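Local coordinates for protein haloacid dehalogenase-like hydrolase (Salmonella enterica subsp. enterica serovar Typhi, PDB 4EZE) that probably hydrolyses O-phosphoserine to serine and phosphate, the last step of serine biosynthesis, as a magnesium-dependent phosphatase of the HAD superfamily, at residues A[98-106]-A[309-317]; A[107-118]-A[264-274]. One frame throughout, in Å; residues are numbered along the deposited sequence.

Interaction 1. Residues A[98-106]-A[309-317]; sequences FFIKPQPLP and LLFLIEDEL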
# COMPACT_ATOMS: atom_id res chain seq x y z
N PHE A 98 -4.28 6.37 -12.84
CA PHE A 98 -5.14 7.52 -12.67
C PHE A 98 -5.68 7.50 -11.27
O PHE A 98 -5.57 6.49 -10.57
CB PHE A 98 -6.29 7.48 -13.68
CG PHE A 98 -7.24 6.31 -13.47
CD1 PHE A 98 -8.31 6.42 -12.60
CD2 PHE A 98 -7.06 5.12 -14.15
CE1 PHE A 98 -9.18 5.37 -12.43
CE2 PHE A 98 -7.93 4.06 -13.97
CZ PHE A 98 -8.99 4.18 -13.12
N PHE A 99 -6.28 8.62 -10.87
CA PHE A 99 -7.02 8.69 -9.63
C PHE A 99 -8.30 9.46 -9.81
O PHE A 99 -8.31 10.53 -10.44
CB PHE A 99 -6.18 9.35 -8.55
CG PHE A 99 -5.14 8.47 -7.99
CD1 PHE A 99 -5.48 7.42 -7.16
CD2 PHE A 99 -3.80 8.65 -8.33
CE1 PHE A 99 -4.52 6.58 -6.64
CE2 PHE A 99 -2.83 7.81 -7.81
CZ PHE A 99 -3.19 6.78 -6.97
N ILE A 100 -9.37 8.90 -9.28
CA ILE A 100 -10.60 9.64 -9.16
C ILE A 100 -10.54 10.34 -7.82
O ILE A 100 -10.54 9.70 -6.78
CB ILE A 100 -11.82 8.73 -9.23
CG1 ILE A 100 -11.99 8.20 -10.66
CG2 ILE A 100 -13.07 9.48 -8.81
CD1 ILE A 100 -12.90 6.99 -10.71
N LYS A 101 -10.45 11.66 -7.86
CA LYS A 101 -10.32 12.43 -6.63
C LYS A 101 -11.44 12.12 -5.64
O LYS A 101 -12.61 12.24 -5.95
CB LYS A 101 -10.26 13.91 -6.95
CG LYS A 101 -10.11 14.80 -5.73
CD LYS A 101 -9.91 16.25 -6.17
CE LYS A 101 -9.89 17.21 -5.00
NZ LYS A 101 -9.39 18.55 -5.45
N PRO A 102 -11.06 11.68 -4.44
CA PRO A 102 -12.08 11.41 -3.45
C PRO A 102 -12.78 12.71 -3.00
O PRO A 102 -12.17 13.78 -3.03
CB PRO A 102 -11.28 10.80 -2.29
CG PRO A 102 -9.97 10.40 -2.87
CD PRO A 102 -9.71 11.39 -3.95
N GLN A 103 -14.04 12.62 -2.60
CA GLN A 103 -14.77 13.76 -2.06
C GLN A 103 -15.63 13.27 -0.91
O GLN A 103 -16.50 12.43 -1.07
CB GLN A 103 -15.61 14.44 -3.14
CG GLN A 103 -14.90 15.62 -3.79
CD GLN A 103 -15.15 15.71 -5.29
OE1 GLN A 103 -16.17 15.24 -5.79
NE2 GLN A 103 -14.20 16.31 -6.02
N PRO A 104 -15.34 13.76 0.29
CA PRO A 104 -14.32 14.77 0.42
C PRO A 104 -12.89 14.17 0.33
O PRO A 104 -12.72 12.96 0.43
CB PRO A 104 -14.57 15.31 1.83
CG PRO A 104 -15.20 14.17 2.57
CD PRO A 104 -15.71 13.16 1.58
N LEU A 105 -11.89 15.03 0.14
CA LEU A 105 -10.50 14.61 0.14
C LEU A 105 -10.10 14.30 1.57
O LEU A 105 -10.49 14.99 2.48
CB LEU A 105 -9.62 15.72 -0.42
CG LEU A 105 -8.21 15.29 -0.82
CD1 LEU A 105 -8.24 14.43 -2.08
CD2 LEU A 105 -7.31 16.49 -1.03
N PRO A 106 -9.29 13.24 1.77
CA PRO A 106 -8.82 12.93 3.10
C PRO A 106 -7.94 14.05 3.60
O PRO A 106 -7.25 14.71 2.81
CB PRO A 106 -7.97 11.67 2.88
CG PRO A 106 -8.48 11.10 1.61
CD PRO A 106 -8.77 12.30 0.77
N LEU A 309 0.70 9.34 -4.26
CA LEU A 309 -0.23 9.63 -3.16
C LEU A 309 -0.51 11.14 -3.04
O LEU A 309 -1.51 11.57 -2.46
CB LEU A 309 0.31 9.11 -1.84
CG LEU A 309 0.47 7.60 -1.72
CD1 LEU A 309 1.12 7.30 -0.39
CD2 LEU A 309 -0.89 6.94 -1.77
N LEU A 310 0.36 11.97 -3.60
CA LEU A 310 0.02 13.39 -3.61
C LEU A 310 -1.43 13.65 -4.03
O LEU A 310 -2.13 14.45 -3.40
CB LEU A 310 0.94 14.17 -4.54
CG LEU A 310 0.79 15.67 -4.29
CD1 LEU A 310 1.31 16.00 -2.91
CD2 LEU A 310 1.54 16.45 -5.34
N PHE A 311 -1.88 12.99 -5.11
CA PHE A 311 -3.22 13.25 -5.67
C PHE A 311 -4.36 12.96 -4.72
O PHE A 311 -5.50 13.34 -4.95
CB PHE A 311 -3.42 12.53 -7.00
CG PHE A 311 -2.48 13.02 -8.05
CD1 PHE A 311 -1.29 12.35 -8.29
CD2 PHE A 311 -2.74 14.21 -8.72
CE1 PHE A 311 -0.39 12.83 -9.22
CE2 PHE A 311 -1.85 14.70 -9.66
CZ PHE A 311 -0.67 14.01 -9.92
N LEU A 312 -4.06 12.28 -3.63
CA LEU A 312 -5.11 11.94 -2.72
C LEU A 312 -5.01 12.76 -1.44
O LEU A 312 -5.80 12.57 -0.53
CB LEU A 312 -5.05 10.45 -2.39
CG LEU A 312 -5.05 9.47 -3.56
CD1 LEU A 312 -4.57 8.13 -3.03
CD2 LEU A 312 -6.40 9.30 -4.20
N ILE A 313 -4.05 13.67 -1.34
CA ILE A 313 -3.94 14.45 -0.12
C ILE A 313 -3.74 15.95 -0.34
O ILE A 313 -3.93 16.73 0.59
CB ILE A 313 -2.84 13.92 0.81
CG1 ILE A 313 -1.46 14.12 0.19
CG2 ILE A 313 -3.08 12.44 1.12
CD1 ILE A 313 -0.35 13.76 1.15
N GLU A 314 -3.37 16.33 -1.56
CA GLU A 314 -3.21 17.75 -1.93
C GLU A 314 -4.42 18.21 -2.74
O GLU A 314 -4.74 17.63 -3.77
CB GLU A 314 -1.92 17.95 -2.74
CG GLU A 314 -1.72 19.38 -3.25
CD GLU A 314 -2.03 20.42 -2.17
OE1 GLU A 314 -1.31 20.47 -1.15
OE2 GLU A 314 -2.99 21.20 -2.33
N ASP A 315 -5.11 19.25 -2.27
CA ASP A 315 -6.36 19.68 -2.89
C ASP A 315 -6.06 20.60 -4.07
O ASP A 315 -6.85 20.69 -5.02
CB ASP A 315 -7.21 20.41 -1.85
CG ASP A 315 -8.58 20.76 -2.37
OD1 ASP A 315 -9.35 19.85 -2.75
OD2 ASP A 315 -8.90 21.97 -2.36
N GLU A 316 -4.91 21.24 -4.01
CA GLU A 316 -4.52 22.28 -4.96
C GLU A 316 -3.77 21.72 -6.14
O GLU A 316 -2.60 22.04 -6.34
CB GLU A 316 -3.60 23.30 -4.26
CG GLU A 316 -4.31 24.14 -3.21
CD GLU A 316 -5.26 25.14 -3.83
OE1 GLU A 316 -4.85 25.81 -4.80
OE2 GLU A 316 -6.41 25.24 -3.36
N LEU A 317 -4.44 20.89 -6.92
CA LEU A 317 -3.81 20.24 -8.06
C LEU A 317 -4.79 20.30 -9.21
O LEU A 317 -6.01 20.38 -8.98
CB LEU A 317 -3.47 18.76 -7.74
CG LEU A 317 -2.46 18.54 -6.62
CD1 LEU A 317 -2.39 17.08 -6.19
CD2 LEU A 317 -1.10 19.02 -7.06
OXT LEU A 317 -4.39 20.27 -10.37
O HOH W 1 -8.26 19.25 -7.50
O HOH W 2 -5.58 16.55 2.74
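Lys101 reaches the last residues of the chain at full stretch, and its ammonium group meets Asp315 from above the carboxylate rather than in its plane. All four side-chain torsions lie near 180°, so NZ stands as far from the backbone as the chain allows. It forms a salt bridge with Asp315 OD1 at 3.0 Å, approaching 53° out of the carboxylate plane, and a weak second bond to Asp315 O. One lysine thus grips both side chain and main chain of the same residue.

Much of the rest is apolar, though one water donates to both Pro106 O and Ile313 O. Leu105 lies mostly against backbone: with CG anti to its N (chi1 -165°), its branches fork over residues 312-315. CD1 sits 3.4 Å from Leu312 O, while CD2 lies 3.7 Å from Ile313 C and 4.0 Å from Asp315 CB. The ring of Pro106 closes on the same carbonyl, CD being 3.3 Å from Leu312 O. Leu312 itself turns its side chain to Phe99 and crosses it at about a right angle. Its CG lies over one face of the Phe99 ring, offset toward the rim; CD2 comes 3.6 Å from Phe99 CD1 and also rests on Pro102 CD, 3.9 Å away. Phe311 meets Phe99 CD2 through its CB.

The contact ties the C-terminal tail to the connection between the four-stranded antiparallel sheet and the parallel sheet. Phe99 and Lys101 bond through their backbones to Tyr27 and Ile25 of the neighbouring strand 23-29. The Phe311 ring packs among Tyr27 and Tyr69, and the terminal carboxylate of Leu317 is bound by Arg60, Tyr69 and Lys71. Toward the parallel sheet, Leu312 touches Ile285, and Pro102 and Pro106 touch Thr283, both on strand 283-287.

Interaction 2. Residues A[107-118]-A[264-274]; sequences ANGIIAFDMDST and NIIACGDGAND. With NA (sodium ion), chain D.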
# COMPACT_ATOMS: atom_id res chain seq x y z
N ALA A 107 -7.95 14.28 4.91
CA ALA A 107 -7.16 15.38 5.45
C ALA A 107 -6.90 15.21 6.95
O ALA A 107 -7.77 14.70 7.67
CB ALA A 107 -7.85 16.71 5.16
N ASN A 108 -5.70 15.61 7.39
CA ASN A 108 -5.25 15.45 8.79
C ASN A 108 -5.58 14.09 9.33
O ASN A 108 -6.14 13.96 10.42
CB ASN A 108 -5.85 16.53 9.69
CG ASN A 108 -5.62 17.93 9.14
OD1 ASN A 108 -6.57 18.61 8.72
ND2 ASN A 108 -4.37 18.35 9.12
N GLY A 109 -5.25 13.06 8.56
CA GLY A 109 -5.65 11.70 8.91
C GLY A 109 -4.48 10.78 9.15
O GLY A 109 -3.42 11.19 9.64
N ILE A 110 -4.70 9.51 8.82
CA ILE A 110 -3.66 8.51 8.91
C ILE A 110 -3.41 7.93 7.53
O ILE A 110 -4.33 7.74 6.75
CB ILE A 110 -4.11 7.31 9.75
CG1 ILE A 110 -4.69 7.77 11.08
CG2 ILE A 110 -2.93 6.37 9.98
CD1 ILE A 110 -5.49 6.70 11.77
N ILE A 111 -2.16 7.62 7.23
CA ILE A 111 -1.87 6.80 6.08
C ILE A 111 -1.16 5.59 6.62
O ILE A 111 -0.07 5.73 7.17
CB ILE A 111 -0.95 7.51 5.08
CG1 ILE A 111 -1.50 8.89 4.75
CG2 ILE A 111 -0.83 6.73 3.79
CD1 ILE A 111 -1.07 9.37 3.38
N ALA A 112 -1.79 4.42 6.49
CA ALA A 112 -1.20 3.15 6.93
C ALA A 112 -0.61 2.41 5.72
O ALA A 112 -1.21 2.40 4.63
CB ALA A 112 -2.27 2.29 7.59
N PHE A 113 0.54 1.78 5.92
CA PHE A 113 1.17 0.93 4.89
C PHE A 113 1.38 -0.50 5.37
O PHE A 113 1.88 -0.71 6.46
CB PHE A 113 2.55 1.46 4.55
CG PHE A 113 2.57 2.82 3.92
CD1 PHE A 113 2.48 2.96 2.55
CD2 PHE A 113 2.71 3.95 4.71
CE1 PHE A 113 2.52 4.21 1.97
CE2 PHE A 113 2.75 5.20 4.14
CZ PHE A 113 2.66 5.34 2.76
N ASP A 114 1.02 -1.49 4.57
CA ASP A 114 1.48 -2.85 4.83
C ASP A 114 3.01 -2.78 4.68
O ASP A 114 3.52 -1.83 4.09
CB ASP A 114 0.88 -3.81 3.78
CG ASP A 114 1.19 -5.28 4.06
OD1 ASP A 114 1.71 -5.57 5.16
OD2 ASP A 114 0.92 -6.14 3.20
N MET A 115 3.74 -3.77 5.18
CA MET A 115 5.20 -3.75 5.05
C MET A 115 5.66 -4.48 3.79
O MET A 115 6.08 -3.84 2.81
CB MET A 115 5.89 -4.32 6.30
CG MET A 115 7.39 -4.58 6.11
SD MET A 115 8.23 -4.79 7.72
CE MET A 115 7.46 -6.28 8.35
N ASP A 116 5.59 -5.81 3.79
CA ASP A 116 6.17 -6.57 2.70
C ASP A 116 5.51 -6.28 1.35
O ASP A 116 4.30 -6.28 1.23
CB ASP A 116 6.10 -8.07 2.99
CG ASP A 116 6.97 -8.49 4.16
OD1 ASP A 116 8.01 -7.84 4.41
OD2 ASP A 116 6.60 -9.47 4.83
N SER A 117 6.33 -6.06 0.33
CA SER A 117 5.85 -5.84 -1.03
C SER A 117 4.95 -4.60 -1.12
O SER A 117 4.28 -4.37 -2.12
CB SER A 117 5.16 -7.10 -1.58
OG SER A 117 6.09 -8.17 -1.67
N THR A 118 4.93 -3.81 -0.06
CA THR A 118 4.27 -2.52 -0.10
C THR A 118 5.25 -1.41 0.29
O THR A 118 5.81 -0.74 -0.58
CB THR A 118 3.00 -2.50 0.77
OG1 THR A 118 2.08 -3.48 0.28
CG2 THR A 118 2.33 -1.12 0.69
N ASN A 264 -10.88 9.85 6.55
CA ASN A 264 -9.57 10.52 6.53
C ASN A 264 -8.46 9.50 6.70
O ASN A 264 -7.28 9.85 6.93
CB ASN A 264 -9.50 11.58 7.62
CG ASN A 264 -10.38 12.76 7.32
OD1 ASN A 264 -10.31 13.33 6.24
ND2 ASN A 264 -11.22 13.11 8.26
N ILE A 265 -8.85 8.23 6.63
CA ILE A 265 -7.90 7.12 6.71
C ILE A 265 -7.51 6.63 5.31
O ILE A 265 -8.36 6.14 4.55
CB ILE A 265 -8.50 5.95 7.48
CG1 ILE A 265 -8.83 6.38 8.90
CG2 ILE A 265 -7.55 4.76 7.51
CD1 ILE A 265 -9.49 5.27 9.70
N ILE A 266 -6.24 6.77 4.98
CA ILE A 266 -5.67 6.15 3.79
C ILE A 266 -4.83 4.90 4.21
O ILE A 266 -3.98 4.99 5.11
CB ILE A 266 -4.79 7.15 3.05
CG1 ILE A 266 -5.61 8.34 2.53
CG2 ILE A 266 -4.01 6.49 1.93
CD1 ILE A 266 -4.73 9.52 2.20
N ALA A 267 -5.09 3.76 3.58
CA ALA A 267 -4.32 2.51 3.77
C ALA A 267 -3.85 1.99 2.42
O ALA A 267 -4.59 2.06 1.44
CB ALA A 267 -5.19 1.47 4.45
N CYS A 268 -2.63 1.47 2.36
CA CYS A 268 -2.03 0.98 1.11
C CYS A 268 -1.56 -0.46 1.31
O CYS A 268 -0.98 -0.77 2.34
CB CYS A 268 -0.78 1.78 0.76
SG CYS A 268 -0.98 3.57 0.71
N GLY A 269 -1.79 -1.33 0.34
CA GLY A 269 -1.37 -2.73 0.46
C GLY A 269 -1.37 -3.39 -0.90
O GLY A 269 -1.90 -2.84 -1.87
N ASP A 270 -0.78 -4.58 -0.96
CA ASP A 270 -0.67 -5.34 -2.20
C ASP A 270 -1.41 -6.70 -2.16
O ASP A 270 -1.77 -7.23 -3.22
CB ASP A 270 0.79 -5.69 -2.44
CG ASP A 270 1.30 -6.67 -1.40
OD1 ASP A 270 1.34 -6.30 -0.21
OD2 ASP A 270 1.64 -7.81 -1.78
N GLY A 271 -1.61 -7.26 -0.97
CA GLY A 271 -2.05 -8.69 -0.84
C GLY A 271 -3.41 -8.94 -0.21
O GLY A 271 -3.98 -8.06 0.46
N ALA A 272 -3.93 -10.15 -0.42
CA ALA A 272 -5.23 -10.51 0.13
C ALA A 272 -5.34 -10.23 1.63
O ALA A 272 -6.40 -9.84 2.09
CB ALA A 272 -5.56 -11.97 -0.17
N ASN A 273 -4.27 -10.44 2.41
CA ASN A 273 -4.39 -10.20 3.85
C ASN A 273 -4.51 -8.70 4.19
O ASN A 273 -4.62 -8.34 5.35
CB ASN A 273 -3.26 -10.87 4.65
CG ASN A 273 -1.88 -10.50 4.18
OD1 ASN A 273 -1.64 -9.36 3.76
ND2 ASN A 273 -0.97 -11.46 4.23
N ASP A 274 -4.55 -7.86 3.15
CA ASP A 274 -4.69 -6.42 3.27
C ASP A 274 -6.14 -5.99 2.97
O ASP A 274 -6.57 -4.89 3.33
CB ASP A 274 -3.73 -5.69 2.30
CG ASP A 274 -2.27 -5.77 2.73
OD1 ASP A 274 -1.99 -5.59 3.92
OD2 ASP A 274 -1.39 -5.97 1.87
NA NA D . 2.16 -7.32 1.75
O HOH W 3 0.59 -8.74 1.77
O HOH W 4 3.06 -9.54 0.95
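Asp114 leaves the end of strand 110-113 toward residues 269-274, its CB lying 3.4 Å from Asp274 OD1 and packing on Gly269 CA. With chi1 at -174°, CG points away from the backbone N, and its carboxylate stands at 75° to that of Asp274. OD1 turns back to its own chain and accepts Met115 N at 2.7 Å, the donor lying above the carboxylate plane. OD2, at the tip, binds the sodium ion at 2.2 Å and comes within 2.7 Å of Asp274 OD2. Asp116 O, Asp270 OD1 and two waters complete the ligands observed on the sodium. Thr118 OG1 donates a weak bond to Asp270 OD1, and Ser117 CB packs on Asp270 OD2.

This is the metal site of the HAD fold: the Asp-x-Asp motif, through the first side chain and the second carbonyl, and the Gly-Asp-Gly loop meet at the C-terminal ends of two adjacent parallel strands, where magnesium would probably take the place of sodium. Asp114 is the predicted nucleophile and Asp116 the predicted proton donor; OD1 of Asp116 is held by Gly124 N.

Strands 110-113 and 265-269 run nearly parallel, 14° apart, in regular bridges from Ile110-Ile265 to Phe113-Cys268. Ile266 N bonds to Ile110 O, Ala112 N to Ile266 O, Cys268 N to Ala112 O and finally Asp114 N to Cys268 O at 3.1 Å, fixing the backbone of Asp114. On one face Ile111 and Ile266 lie side by side, CG2 to CG2 at 3.7 Å, followed by Cys268 SG set obliquely to the Phe113 ring, 3.8 Å from CE1. The other carries Ile110, Ile265, Ala112 and Ala267; helix 244-258 packs on the first three. From that helix Lys247 forms a salt bridge with Asp274 OD1, while Gly271 N bonds to Asp274 OD2.

Overall arrangement
The first segments of interaction 1 and interaction 2 are consecutive, Pro106 leading into Ala107, and the centres of the two contacts lie about 16 Å apart. They touch at the N-terminal end of the paired strands: Pro106 CA is 3.5 Å from Asn264 OD1, and Ile313 CG2 is 3.5 Å from Ile266 CD1. Further along, Leu309 CD1 packs 4.0 Å from Phe113 CZ. Leu309 and Ile313 therefore pack on the sheet face bearing Ile266 and Phe113. The sodium site sits at the far end of interaction 2, beyond the C-terminal ends of its strands, and interaction 1 lies away from it.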